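Periplasmic branched-chain amino acid-binding protein (Burkholderia mallei, PDB 3I09) probably binds small carboxylate or branched-chain amino acid-like solutes in the periplasm and presents them to an ABC transporter, with acetoacetic acid held in its cleft here. Local coordinates at residues 14-19 against 178-183; 182-187 against 205-210; 210-215 against 237-242; 143-148 against 155-160. All coordinates share one frame; numbering follows the deposited sequence.

Three of the four contacts lie wholly within the lobe built on the four-stranded parallel sheet; interaction 1 instead ties that lobe to the loop after strand 5-11 of the other. Along the chain, residues 14-19 come first, then interaction 4, then the partner 178-183, which runs straight into interaction 2, and last interaction 3. Centres of interactions 1 and 2 are about 9 Å apart, those of 2 and 3, which share helix 205-217, about 10 Å. Interactions 1 and 2 share Ser182 and Asp183 and are joined by probable hydrogen bonds, Ser180 N to Asp207 OD2 and Gly206 N to Leu16 O. Leu146 touches Phe184 and Ala211, linking in interaction 4.

Interaction 1: residues 14-19 against 178-183; sequences SGLYAD and PLSASD
The backbones draw nearest at Leu16 and Ser180, with CA atoms 6.5 Å apart, where a type I turn from Gly15 to Ala18 in one lobe faces the loop after strand 170-177 in the other. This is the mouth of the two-lobed type I periplasmic binding protein, and the meeting is consistent with a closed, ligand-bound form. Leu16 carries much of it. Its CG sits between the backbone N and the carbonyl carbon (chi1 77°), a crowded position that sends CD1 across to Leu179 CD1 at 3.8 Å, and the two branched chains meet at a slant. The same Leu16 lays its CG 3.6 Å above the plane of the Tyr17 ring, over the centre. Tyr17 belongs to the acetoacetic acid pocket; its phenol OH, hydrogen-bonded to Tyr150 OH, lies 3.5 Å from Leu179 CD1, so a leucine methyl packs beside the polar end of a pocket residue. Leucine suits both sides of this seam because its forked end fills space without needing a polar partner. One water bridges the lobes, accepting from Leu16 N at 2.9 Å and lying 3.1 Å from Ser180 OG.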
loop_
_atom_site.group_PDB
_atom_site.type_symbol
_atom_site.label_atom_id
_atom_site.label_comp_id
_atom_site.label_asym_id
_atom_site.label_seq_id
_atom_site.Cartn_x
_atom_site.Cartn_y
_atom_site.Cartn_z
ATOM N N SER A 14 -13.798 6.395 -5.941
ATOM C CA SER A 14 -15.224 6.336 -5.607
ATOM C C SER A 14 -15.698 5.209 -4.692
ATOM O O SER A 14 -16.799 5.295 -4.160
ATOM C CB SER A 14 -16.066 6.322 -6.900
ATOM O OG SER A 14 -15.670 5.321 -7.832
ATOM N N GLY A 15 -14.911 4.158 -4.505
ATOM C CA GLY A 15 -15.340 2.979 -3.750
ATOM C C GLY A 15 -14.623 2.820 -2.404
ATOM O O GLY A 15 -14.257 3.816 -1.748
ATOM N N LEU A 16 -14.423 1.572 -2.005
ATOM C CA LEU A 16 -14.004 1.239 -0.645
ATOM C C LEU A 16 -12.556 1.690 -0.314
ATOM O O LEU A 16 -12.159 1.642 0.849
ATOM C CB LEU A 16 -14.137 -0.245 -0.389
ATOM C CG LEU A 16 -13.070 -1.195 -0.961
ATOM C CD1 LEU A 16 -13.296 -2.590 -0.401
ATOM C CD2 LEU A 16 -13.076 -1.245 -2.505
ATOM N N TYR A 17 -11.774 2.077 -1.323
ATOM C CA TYR A 17 -10.392 2.558 -1.109
ATOM C C TYR A 17 -10.206 4.072 -1.319
ATOM O O TYR A 17 -9.078 4.575 -1.240
ATOM C CB TYR A 17 -9.411 1.784 -2.009
ATOM C CG TYR A 17 -9.423 0.290 -1.780
ATOM C CD1 TYR A 17 -9.463 -0.227 -0.519
ATOM C CD2 TYR A 17 -9.364 -0.617 -2.866
ATOM C CE1 TYR A 17 -9.443 -1.609 -0.297
ATOM C CE2 TYR A 17 -9.361 -1.986 -2.665
ATOM C CZ TYR A 17 -9.391 -2.481 -1.369
ATOM O OH TYR A 17 -9.381 -3.835 -1.118
ATOM N N ALA A 18 -11.297 4.806 -1.517
ATOM C CA ALA A 18 -11.198 6.233 -1.868
ATOM C C ALA A 18 -10.594 7.062 -0.730
ATOM O O ALA A 18 -9.786 7.952 -0.987
ATOM C CB ALA A 18 -12.586 6.806 -2.261
ATOM N N ASP A 19 -10.947 6.751 0.511
ATOM C CA ASP A 19 -10.512 7.589 1.641
ATOM C C ASP A 19 -9.046 7.438 1.898
ATOM O O ASP A 19 -8.386 8.401 2.253
ATOM C CB ASP A 19 -11.270 7.250 2.936
ATOM C CG ASP A 19 -12.710 7.658 2.911
ATOM O OD1 ASP A 19 -13.069 8.620 2.201
ATOM O OD2 ASP A 19 -13.489 7.006 3.641
ATOM N N PRO A 178 -16.353 -11.553 -1.613
ATOM C CA PRO A 178 -16.191 -10.641 -2.716
ATOM C C PRO A 178 -15.623 -9.299 -2.257
ATOM O O PRO A 178 -15.869 -8.865 -1.128
ATOM C CB PRO A 178 -17.624 -10.469 -3.250
ATOM C CG PRO A 178 -18.516 -10.782 -2.082
ATOM C CD PRO A 178 -17.772 -11.842 -1.337
ATOM N N LEU A 179 -14.898 -8.644 -3.150
ATOM C CA LEU A 179 -14.404 -7.287 -2.906
ATOM C C LEU A 179 -15.599 -6.401 -2.620
ATOM O O LEU A 179 -16.618 -6.470 -3.312
ATOM C CB LEU A 179 -13.595 -6.775 -4.101
ATOM C CG LEU A 179 -13.042 -5.343 -3.989
ATOM C CD1 LEU A 179 -12.082 -5.293 -2.824
ATOM C CD2 LEU A 179 -12.379 -4.821 -5.292
ATOM N N SER A 180 -15.495 -5.603 -1.566
ATOM C CA SER A 180 -16.560 -4.712 -1.141
ATOM C C SER A 180 -17.861 -5.471 -0.794
ATOM O O SER A 180 -18.966 -5.088 -1.243
ATOM C CB SER A 180 -16.808 -3.661 -2.220
ATOM O OG SER A 180 -17.293 -2.477 -1.641
ATOM N N ALA A 181 -17.719 -6.541 -0.022
ATOM C CA ALA A 181 -18.856 -7.364 0.433
ATOM C C ALA A 181 -19.881 -6.574 1.251
ATOM O O ALA A 181 -19.516 -5.720 2.100
ATOM C CB ALA A 181 -18.353 -8.565 1.249
ATOM N N SER A 182 -21.166 -6.857 1.038
ATOM C CA SER A 182 -22.192 -6.106 1.745
ATOM C C SER A 182 -22.668 -6.844 2.987
ATOM O O SER A 182 -23.468 -6.303 3.739
ATOM C CB SER A 182 -23.371 -5.804 0.834
ATOM O OG SER A 182 -24.018 -7.004 0.519
ATOM N N ASP A 183 -22.184 -8.062 3.203
ATOM C CA ASP A 183 -22.629 -8.881 4.329
ATOM C C ASP A 183 -21.533 -9.902 4.657
ATOM O O ASP A 183 -21.153 -10.722 3.809
ATOM C CB ASP A 183 -23.978 -9.565 4.005
ATOM C CG ASP A 183 -24.579 -10.337 5.196
ATOM O OD1 ASP A 183 -23.915 -10.507 6.242
ATOM O OD2 ASP A 183 -25.765 -10.766 5.086
HETATM O O HOH W 1 -16.296 -0.162 -3.458
#

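Interaction 2: residues 182-187 against 205-210; sequences SDFSSF and GGDTVN
In the alpha/beta lobe of this type I periplasmic binding protein that holds the parallel four-stranded sheet, Phe184 at the entrance to helix 185-193 brings the far end of its ring to Asp207 and Asn210 near the beginning of helix 205-217. With CG beside the backbone N and anti to the carbonyl carbon (chi1 -76°), the ring reaches across to the neighbouring helix. Its tip carbon CZ lies 3.7 Å from Asp207 O and equally 3.7 Å from Asp207 OD1, while CE2 rests 3.7 Å from Asn210 CB. One end of the ring thus touches residues a turn apart, meeting a backbone carbonyl, a carboxylate oxygen and an aliphatic carbon. The Asp207 carboxylate stands almost perpendicular to the ring, their planes 81° apart. A phenylalanine suits this place because it also packs on Leu146 of strand 142-148 and meets His177 edge-to-face. Just before it, Asp183 secures the start of its helix: OD1 accepts from Ser185 N at 3.0 Å in a nearly straight capping bond, and from Ser185 OG at 2.7 Å. Both donors come from the same face of the carboxylate, the amide on the anti side and the hydroxyl on the syn side. Contact across the helices is mainly one of shape, though the weakly positive C-H at CZ may be modestly favoured by Asp207 OD1; the charge of that carboxylate is probably stabilised more by Ser180 N, which donates to OD2, and by a weak bond from Ala181 N to OD1.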
loop_
_atom_site.group_PDB
_atom_site.type_symbol
_atom_site.label_atom_id
_atom_site.label_comp_id
_atom_site.label_asym_id
_atom_site.label_seq_id
_atom_site.Cartn_x
_atom_site.Cartn_y
_atom_site.Cartn_z
ATOM N N SER A 182 -21.166 -6.857 1.038
ATOM C CA SER A 182 -22.192 -6.106 1.745
ATOM C C SER A 182 -22.668 -6.844 2.987
ATOM O O SER A 182 -23.468 -6.303 3.739
ATOM C CB SER A 182 -23.371 -5.804 0.834
ATOM O OG SER A 182 -24.018 -7.004 0.519
ATOM N N ASP A 183 -22.184 -8.062 3.203
ATOM C CA ASP A 183 -22.629 -8.881 4.329
ATOM C C ASP A 183 -21.533 -9.902 4.657
ATOM O O ASP A 183 -21.153 -10.722 3.809
ATOM C CB ASP A 183 -23.978 -9.565 4.005
ATOM C CG ASP A 183 -24.579 -10.337 5.196
ATOM O OD1 ASP A 183 -23.915 -10.507 6.242
ATOM O OD2 ASP A 183 -25.765 -10.766 5.086
ATOM N N PHE A 184 -21.009 -9.830 5.869
ATOM C CA PHE A 184 -19.929 -10.714 6.304
ATOM C C PHE A 184 -20.372 -11.840 7.253
ATOM O O PHE A 184 -19.519 -12.604 7.717
ATOM C CB PHE A 184 -18.860 -9.904 7.021
ATOM C CG PHE A 184 -17.984 -9.120 6.100
ATOM C CD1 PHE A 184 -16.855 -9.700 5.534
ATOM C CD2 PHE A 184 -18.287 -7.811 5.785
ATOM C CE1 PHE A 184 -16.026 -8.965 4.696
ATOM C CE2 PHE A 184 -17.465 -7.079 4.929
ATOM C CZ PHE A 184 -16.345 -7.664 4.387
ATOM N N SER A 185 -21.667 -11.923 7.567
ATOM C CA SER A 185 -22.134 -12.761 8.668
ATOM C C SER A 185 -21.829 -14.260 8.462
ATOM O O SER A 185 -21.286 -14.913 9.376
ATOM C CB SER A 185 -23.630 -12.547 8.946
ATOM O OG SER A 185 -24.389 -12.734 7.775
ATOM N N SER A 186 -22.143 -14.800 7.292
ATOM C CA SER A 186 -21.893 -16.234 7.055
ATOM C C SER A 186 -20.392 -16.575 7.053
ATOM O O SER A 186 -19.971 -17.596 7.616
ATOM C CB SER A 186 -22.575 -16.720 5.776
ATOM O OG SER A 186 -21.928 -16.197 4.629
ATOM N N PHE A 187 -19.581 -15.685 6.492
ATOM C CA PHE A 187 -18.146 -15.852 6.485
ATOM C C PHE A 187 -17.586 -15.861 7.920
ATOM O O PHE A 187 -16.753 -16.705 8.280
ATOM C CB PHE A 187 -17.469 -14.736 5.674
ATOM C CG PHE A 187 -18.117 -14.470 4.328
ATOM C CD1 PHE A 187 -18.519 -15.505 3.504
ATOM C CD2 PHE A 187 -18.310 -13.186 3.885
ATOM C CE1 PHE A 187 -19.115 -15.241 2.259
ATOM C CE2 PHE A 187 -18.883 -12.923 2.642
ATOM C CZ PHE A 187 -19.288 -13.955 1.838
ATOM N N GLY A 205 -9.220 -1.626 3.524
ATOM C CA GLY A 205 -10.143 -0.530 3.376
ATOM C C GLY A 205 -11.525 -0.779 3.947
ATOM O O GLY A 205 -11.675 -1.279 5.064
ATOM N N GLY A 206 -12.557 -0.444 3.164
ATOM C CA GLY A 206 -13.937 -0.621 3.621
ATOM C C GLY A 206 -14.270 -2.054 4.017
ATOM O O GLY A 206 -15.115 -2.264 4.903
ATOM N N ASP A 207 -13.595 -3.038 3.397
ATOM C CA ASP A 207 -13.806 -4.462 3.762
ATOM C C ASP A 207 -13.290 -4.737 5.172
ATOM O O ASP A 207 -13.946 -5.405 5.964
ATOM C CB ASP A 207 -13.135 -5.438 2.746
ATOM C CG ASP A 207 -13.982 -5.687 1.483
ATOM O OD1 ASP A 207 -15.244 -5.588 1.567
ATOM O OD2 ASP A 207 -13.372 -5.972 0.402
ATOM N N THR A 208 -12.102 -4.229 5.487
ATOM C CA THR A 208 -11.535 -4.388 6.800
ATOM C C THR A 208 -12.448 -3.708 7.846
ATOM O O THR A 208 -12.719 -4.269 8.915
ATOM C CB THR A 208 -10.119 -3.799 6.862
ATOM O OG1 THR A 208 -9.305 -4.437 5.871
ATOM C CG2 THR A 208 -9.481 -4.006 8.240
ATOM N N VAL A 209 -12.910 -2.519 7.523
ATOM C CA VAL A 209 -13.764 -1.773 8.434
ATOM C C VAL A 209 -15.046 -2.520 8.692
ATOM O O VAL A 209 -15.430 -2.753 9.861
ATOM C CB VAL A 209 -14.017 -0.344 7.909
ATOM C CG1 VAL A 209 -15.202 0.338 8.650
ATOM C CG2 VAL A 209 -12.713 0.482 8.037
ATOM N N ASN A 210 -15.702 -2.929 7.611
ATOM C CA ASN A 210 -16.990 -3.625 7.729
ATOM C C ASN A 210 -16.859 -4.982 8.403
ATOM O O ASN A 210 -17.743 -5.355 9.186
ATOM C CB ASN A 210 -17.688 -3.732 6.376
ATOM C CG ASN A 210 -18.227 -2.387 5.903
ATOM O OD1 ASN A 210 -18.590 -1.517 6.737
ATOM N ND2 ASN A 210 -18.316 -2.210 4.592
#

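Interaction 3: residues 210-215 against 237-242; sequences NAIKAA and HALGLE
The bond from Ala215 N to Ala211 O, 2.8 Å long, is part of the regular helix that presents Ile212 and Lys213 to Leu239. It and the bond from Ala214 N to Asn210 O are ordinary i to i+4 bonds of helix 205-217, from which these two side chains leave toward the end of helix 233-239. Leu239 is the centre of the contact, and its two branches divide the work. CD1 meets the isoleucine, lying 3.8 Å from Ile212 CD1 with the side chains crossing at about a right angle. CD2 turns instead to the lysine, 3.6 Å from Lys213 CG and 4.1 Å from Lys213 CE. Because the lysine chain is extended beyond CG (chi2 177°), its methylenes run past the leucine methyl and carry the amino group onward at the exposed margin. Isoleucine fits the inner side, where it also packs on Leu226 of strand 225-228, on Met231 and on Thr243. The alanines belong to another side of the helix: Ala214 and Ala215 are small enough to let Leu188 of helix 185-193 come close. Directly after Leu239 the chain turns at Gly240, whose positive phi (88°) suits a residue without a CB; it ends one helix and serves as the N-cap of helix 241-244, while Gly240 O accepts from Thr244 OG1. The chemistry implies that the two helices are joined here by dispersion and by removal of apolar surface from water, with the lysine contributing hydrocarbon rather than charge.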
loop_
_atom_site.group_PDB
_atom_site.type_symbol
_atom_site.label_atom_id
_atom_site.label_comp_id
_atom_site.label_asym_id
_atom_site.label_seq_id
_atom_site.Cartn_x
_atom_site.Cartn_y
_atom_site.Cartn_z
ATOM N N ASN A 210 -15.702 -2.929 7.611
ATOM C CA ASN A 210 -16.990 -3.625 7.729
ATOM C C ASN A 210 -16.859 -4.982 8.403
ATOM O O ASN A 210 -17.743 -5.355 9.186
ATOM C CB ASN A 210 -17.688 -3.732 6.376
ATOM C CG ASN A 210 -18.227 -2.387 5.903
ATOM O OD1 ASN A 210 -18.590 -1.517 6.737
ATOM N ND2 ASN A 210 -18.316 -2.210 4.592
ATOM N N ALA A 211 -15.754 -5.698 8.156
ATOM C CA ALA A 211 -15.534 -7.006 8.776
ATOM C C ALA A 211 -15.300 -6.874 10.270
ATOM O O ALA A 211 -15.755 -7.707 11.038
ATOM C CB ALA A 211 -14.338 -7.740 8.123
ATOM N N ILE A 212 -14.564 -5.851 10.681
ATOM C CA ILE A 212 -14.277 -5.642 12.094
ATOM C C ILE A 212 -15.566 -5.255 12.818
ATOM O O ILE A 212 -15.841 -5.763 13.928
ATOM C CB ILE A 212 -13.168 -4.610 12.309
ATOM C CG1 ILE A 212 -11.843 -5.208 11.837
ATOM C CG2 ILE A 212 -13.042 -4.216 13.816
ATOM C CD1 ILE A 212 -10.716 -4.238 11.830
ATOM N N LYS A 213 -16.357 -4.383 12.193
ATOM C CA LYS A 213 -17.641 -3.979 12.763
ATOM C C LYS A 213 -18.526 -5.185 12.989
ATOM O O LYS A 213 -19.064 -5.373 14.095
ATOM C CB LYS A 213 -18.374 -3.017 11.847
ATOM C CG LYS A 213 -17.902 -1.598 11.965
ATOM C CD LYS A 213 -18.635 -0.707 10.960
ATOM C CE LYS A 213 -18.099 0.725 10.976
ATOM N NZ LYS A 213 -18.924 1.669 10.122
ATOM N N ALA A 214 -18.669 -5.979 11.927
ATOM C CA ALA A 214 -19.436 -7.239 11.962
ATOM C C ALA A 214 -18.904 -8.235 12.979
ATOM O O ALA A 214 -19.686 -8.846 13.686
ATOM C CB ALA A 214 -19.490 -7.874 10.574
ATOM N N ALA A 215 -17.588 -8.421 13.060
ATOM C CA ALA A 215 -17.013 -9.338 14.051
ATOM C C ALA A 215 -17.324 -8.919 15.506
ATOM O O ALA A 215 -17.653 -9.758 16.337
ATOM C CB ALA A 215 -15.521 -9.469 13.857
ATOM N N HIS A 237 -9.874 5.642 11.977
ATOM C CA HIS A 237 -10.720 6.788 12.188
ATOM C C HIS A 237 -12.198 6.372 12.013
ATOM O O HIS A 237 -13.054 6.799 12.791
ATOM C CB HIS A 237 -10.386 7.854 11.152
ATOM C CG HIS A 237 -11.112 9.142 11.342
ATOM N ND1 HIS A 237 -12.300 9.425 10.720
ATOM C CD2 HIS A 237 -10.813 10.232 12.096
ATOM C CE1 HIS A 237 -12.711 10.632 11.079
ATOM N NE2 HIS A 237 -11.810 11.155 11.890
ATOM N N ALA A 238 -12.471 5.580 10.980
ATOM C CA ALA A 238 -13.827 5.066 10.713
ATOM C C ALA A 238 -14.354 4.215 11.868
ATOM O O ALA A 238 -15.550 4.291 12.235
ATOM C CB ALA A 238 -13.850 4.244 9.384
ATOM N N LEU A 239 -13.501 3.360 12.418
ATOM C CA LEU A 239 -13.931 2.412 13.441
ATOM C C LEU A 239 -13.938 3.027 14.826
ATOM O O LEU A 239 -14.785 2.664 15.673
ATOM C CB LEU A 239 -13.026 1.171 13.437
ATOM C CG LEU A 239 -13.212 0.253 12.247
ATOM C CD1 LEU A 239 -11.988 -0.667 12.066
ATOM C CD2 LEU A 239 -14.526 -0.543 12.419
ATOM N N GLY A 240 -12.985 3.917 15.083
ATOM C CA GLY A 240 -12.802 4.456 16.415
ATOM C C GLY A 240 -11.862 3.592 17.266
ATOM O O GLY A 240 -11.713 2.369 17.056
ATOM N N LEU A 241 -11.207 4.249 18.222
ATOM C CA LEU A 241 -10.252 3.585 19.123
ATOM C C LEU A 241 -10.890 2.600 20.072
ATOM O O LEU A 241 -10.279 1.595 20.418
ATOM C CB LEU A 241 -9.449 4.622 19.924
ATOM C CG LEU A 241 -8.492 5.468 19.101
ATOM C CD1 LEU A 241 -7.790 6.484 20.032
ATOM C CD2 LEU A 241 -7.481 4.592 18.313
ATOM N N GLU A 242 -12.120 2.850 20.504
ATOM C CA GLU A 242 -12.721 1.922 21.447
ATOM C C GLU A 242 -12.764 0.493 20.817
ATOM O O GLU A 242 -12.456 -0.484 21.477
ATOM C CB GLU A 242 -14.121 2.379 21.843
ATOM C CG GLU A 242 -14.824 1.402 22.786
ATOM C CD GLU A 242 -14.166 1.327 24.134
ATOM O OE1 GLU A 242 -13.556 2.346 24.555
ATOM O OE2 GLU A 242 -14.267 0.249 24.780
#

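Interaction 4: residues 143-148 against 155-160; sequences WFFLTA and ALEKNT
In the conformer described, one of two modelled, Glu157 (chi1 176°, extended beyond CG) reaches from its helix to the strand, while Phe145 sets its CG beside the backbone N (chi1 -68°) and turns its ring to meet it. For this conformer, Glu157 CG lies over one face of that ring, 4.2 Å from the centroid, in a CH-pi contact offset toward the rim. The ring edge serves Thr160, whose CG2 lies in the ring plane, 3.7 Å from Phe145 CE1; Trp143 CZ3 adds a contact to the same methyl at 3.9 Å. Threonine fits because its two branches part company: CG2 faces the aromatics, while OG1 donates back to Leu156 O at 2.8 Å. That carbonyl is gripped twice, receiving Thr160 N from the opposite face of its plane. Glu157 OE1 also approaches Thr147 OG1 as a hydrogen-bond acceptor, but the modelled distance is very short, so its length is doubtful. Residues 143-148 and 155-160 run roughly antiparallel, 148° between their directions, their axes coming within 8.7 Å, as the first half of a beta-alpha-beta unit completed by strand 170-177, with helix 124-137 lying against both Trp143 and Thr160.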
loop_
_atom_site.group_PDB
_atom_site.type_symbol
_atom_site.label_atom_id
_atom_site.label_comp_id
_atom_site.label_asym_id
_atom_site.label_seq_id
_atom_site.Cartn_x
_atom_site.Cartn_y
_atom_site.Cartn_z
ATOM N N TRP A 143 -4.694 -20.080 13.032
ATOM C CA TRP A 143 -5.252 -19.026 12.152
ATOM C C TRP A 143 -6.352 -19.522 11.234
ATOM O O TRP A 143 -6.265 -20.627 10.699
ATOM C CB TRP A 143 -4.176 -18.401 11.254
ATOM C CG TRP A 143 -3.181 -17.557 11.975
ATOM C CD1 TRP A 143 -2.354 -17.956 12.980
ATOM C CD2 TRP A 143 -2.905 -16.169 11.761
ATOM N NE1 TRP A 143 -1.576 -16.918 13.403
ATOM C CE2 TRP A 143 -1.886 -15.803 12.669
ATOM C CE3 TRP A 143 -3.402 -15.196 10.882
ATOM C CZ2 TRP A 143 -1.364 -14.507 12.729
ATOM C CZ3 TRP A 143 -2.882 -13.928 10.944
ATOM C CH2 TRP A 143 -1.881 -13.588 11.865
ATOM N N PHE A 144 -7.354 -18.659 11.031
ATOM C CA PHE A 144 -8.363 -18.827 9.983
ATOM C C PHE A 144 -8.406 -17.504 9.218
ATOM O O PHE A 144 -8.448 -16.419 9.825
ATOM C CB PHE A 144 -9.734 -19.170 10.564
ATOM C CG PHE A 144 -10.740 -19.650 9.527
ATOM C CD1 PHE A 144 -11.534 -18.748 8.842
ATOM C CD2 PHE A 144 -10.876 -21.015 9.245
ATOM C CE1 PHE A 144 -12.455 -19.197 7.900
ATOM C CE2 PHE A 144 -11.805 -21.464 8.312
ATOM C CZ PHE A 144 -12.581 -20.552 7.638
ATOM N N PHE A 145 -8.366 -17.574 7.891
ATOM C CA PHE A 145 -8.350 -16.339 7.070
ATOM C C PHE A 145 -9.722 -15.972 6.526
ATOM O O PHE A 145 -10.507 -16.856 6.067
ATOM C CB PHE A 145 -7.337 -16.429 5.934
ATOM C CG PHE A 145 -5.916 -16.436 6.392
ATOM C CD1 PHE A 145 -5.263 -15.250 6.626
ATOM C CD2 PHE A 145 -5.243 -17.628 6.631
ATOM C CE1 PHE A 145 -3.960 -15.230 7.095
ATOM C CE2 PHE A 145 -3.914 -17.620 7.077
ATOM C CZ PHE A 145 -3.285 -16.422 7.315
ATOM N N LEU A 146 -10.007 -14.665 6.575
ATOM C CA LEU A 146 -11.105 -14.066 5.817
ATOM C C LEU A 146 -10.421 -13.301 4.690
ATOM O O LEU A 146 -9.709 -12.322 4.935
ATOM C CB LEU A 146 -11.914 -13.116 6.694
ATOM C CG LEU A 146 -13.076 -12.348 6.076
ATOM C CD1 LEU A 146 -14.155 -13.296 5.517
ATOM C CD2 LEU A 146 -13.711 -11.397 7.102
ATOM N N THR A 147 -10.638 -13.723 3.449
ATOM C CA THR A 147 -9.790 -13.285 2.355
ATOM C C THR A 147 -10.602 -12.660 1.227
ATOM O O THR A 147 -11.507 -13.316 0.662
ATOM C CB THR A 147 -9.021 -14.488 1.796
ATOM O OG1 THR A 147 -8.237 -15.074 2.855
ATOM C CG2 THR A 147 -8.129 -14.108 0.591
ATOM N N ALA A 148 -10.248 -11.437 0.852
ATOM C CA ALA A 148 -10.872 -10.783 -0.294
ATOM C C ALA A 148 -10.538 -11.579 -1.564
ATOM O O ALA A 148 -9.375 -11.891 -1.837
ATOM C CB ALA A 148 -10.406 -9.332 -0.450
ATOM N N ALA A 155 -2.739 -13.005 -2.469
ATOM C CA ALA A 155 -1.319 -12.793 -2.199
ATOM C C ALA A 155 -1.073 -12.646 -0.702
ATOM O O ALA A 155 -0.134 -13.248 -0.171
ATOM C CB ALA A 155 -0.786 -11.584 -2.931
ATOM N N LEU A 156 -1.954 -11.925 -0.016
ATOM C CA LEU A 156 -1.708 -11.604 1.388
ATOM C C LEU A 156 -1.942 -12.839 2.215
ATOM O O LEU A 156 -1.182 -13.102 3.125
ATOM C CB LEU A 156 -2.587 -10.450 1.875
ATOM C CG LEU A 156 -2.487 -10.012 3.345
ATOM C CD1 LEU A 156 -1.030 -9.647 3.769
ATOM C CD2 LEU A 156 -3.392 -8.805 3.527
ATOM N N GLU A 157 -2.980 -13.602 1.886
ATOM C CA GLU A 157 -3.237 -14.863 2.574
ATOM C C GLU A 157 -2.046 -15.805 2.387
ATOM O O GLU A 157 -1.607 -16.463 3.329
ATOM C CB GLU A 157 -4.541 -15.522 2.076
ATOM C CG GLU A 157 -4.811 -16.909 2.706
ATOM C CD GLU A 157 -6.016 -17.647 2.115
ATOM O OE1 GLU A 157 -7.075 -17.030 1.861
ATOM O OE2 GLU A 157 -5.917 -18.875 1.938
ATOM N N LYS A 158 -1.520 -15.889 1.174
ATOM C CA LYS A 158 -0.385 -16.794 0.954
ATOM C C LYS A 158 0.876 -16.373 1.730
ATOM O O LYS A 158 1.492 -17.208 2.394
ATOM C CB LYS A 158 -0.069 -16.960 -0.540
ATOM C CG LYS A 158 1.222 -17.696 -0.880
ATOM C CD LYS A 158 1.173 -19.144 -0.529
ATOM C CE LYS A 158 2.144 -19.977 -1.407
ATOM N NZ LYS A 158 3.567 -19.502 -1.308
ATOM N N ASN A 159 1.234 -15.084 1.665
ATOM C CA ASN A 159 2.417 -14.586 2.388
ATOM C C ASN A 159 2.219 -14.834 3.883
ATOM O O ASN A 159 3.109 -15.282 4.579
ATOM C CB ASN A 159 2.608 -13.076 2.184
ATOM C CG ASN A 159 3.127 -12.680 0.799
ATOM O OD1 ASN A 159 2.607 -11.747 0.213
ATOM N ND2 ASN A 159 4.154 -13.357 0.290
ATOM N N THR A 160 1.038 -14.525 4.388
ATOM C CA THR A 160 0.795 -14.611 5.839
ATOM C C THR A 160 0.756 -16.076 6.302
ATOM O O THR A 160 1.347 -16.421 7.341
ATOM C CB THR A 160 -0.455 -13.840 6.255
ATOM O OG1 THR A 160 -0.385 -12.481 5.767
ATOM C CG2 THR A 160 -0.632 -13.834 7.802
#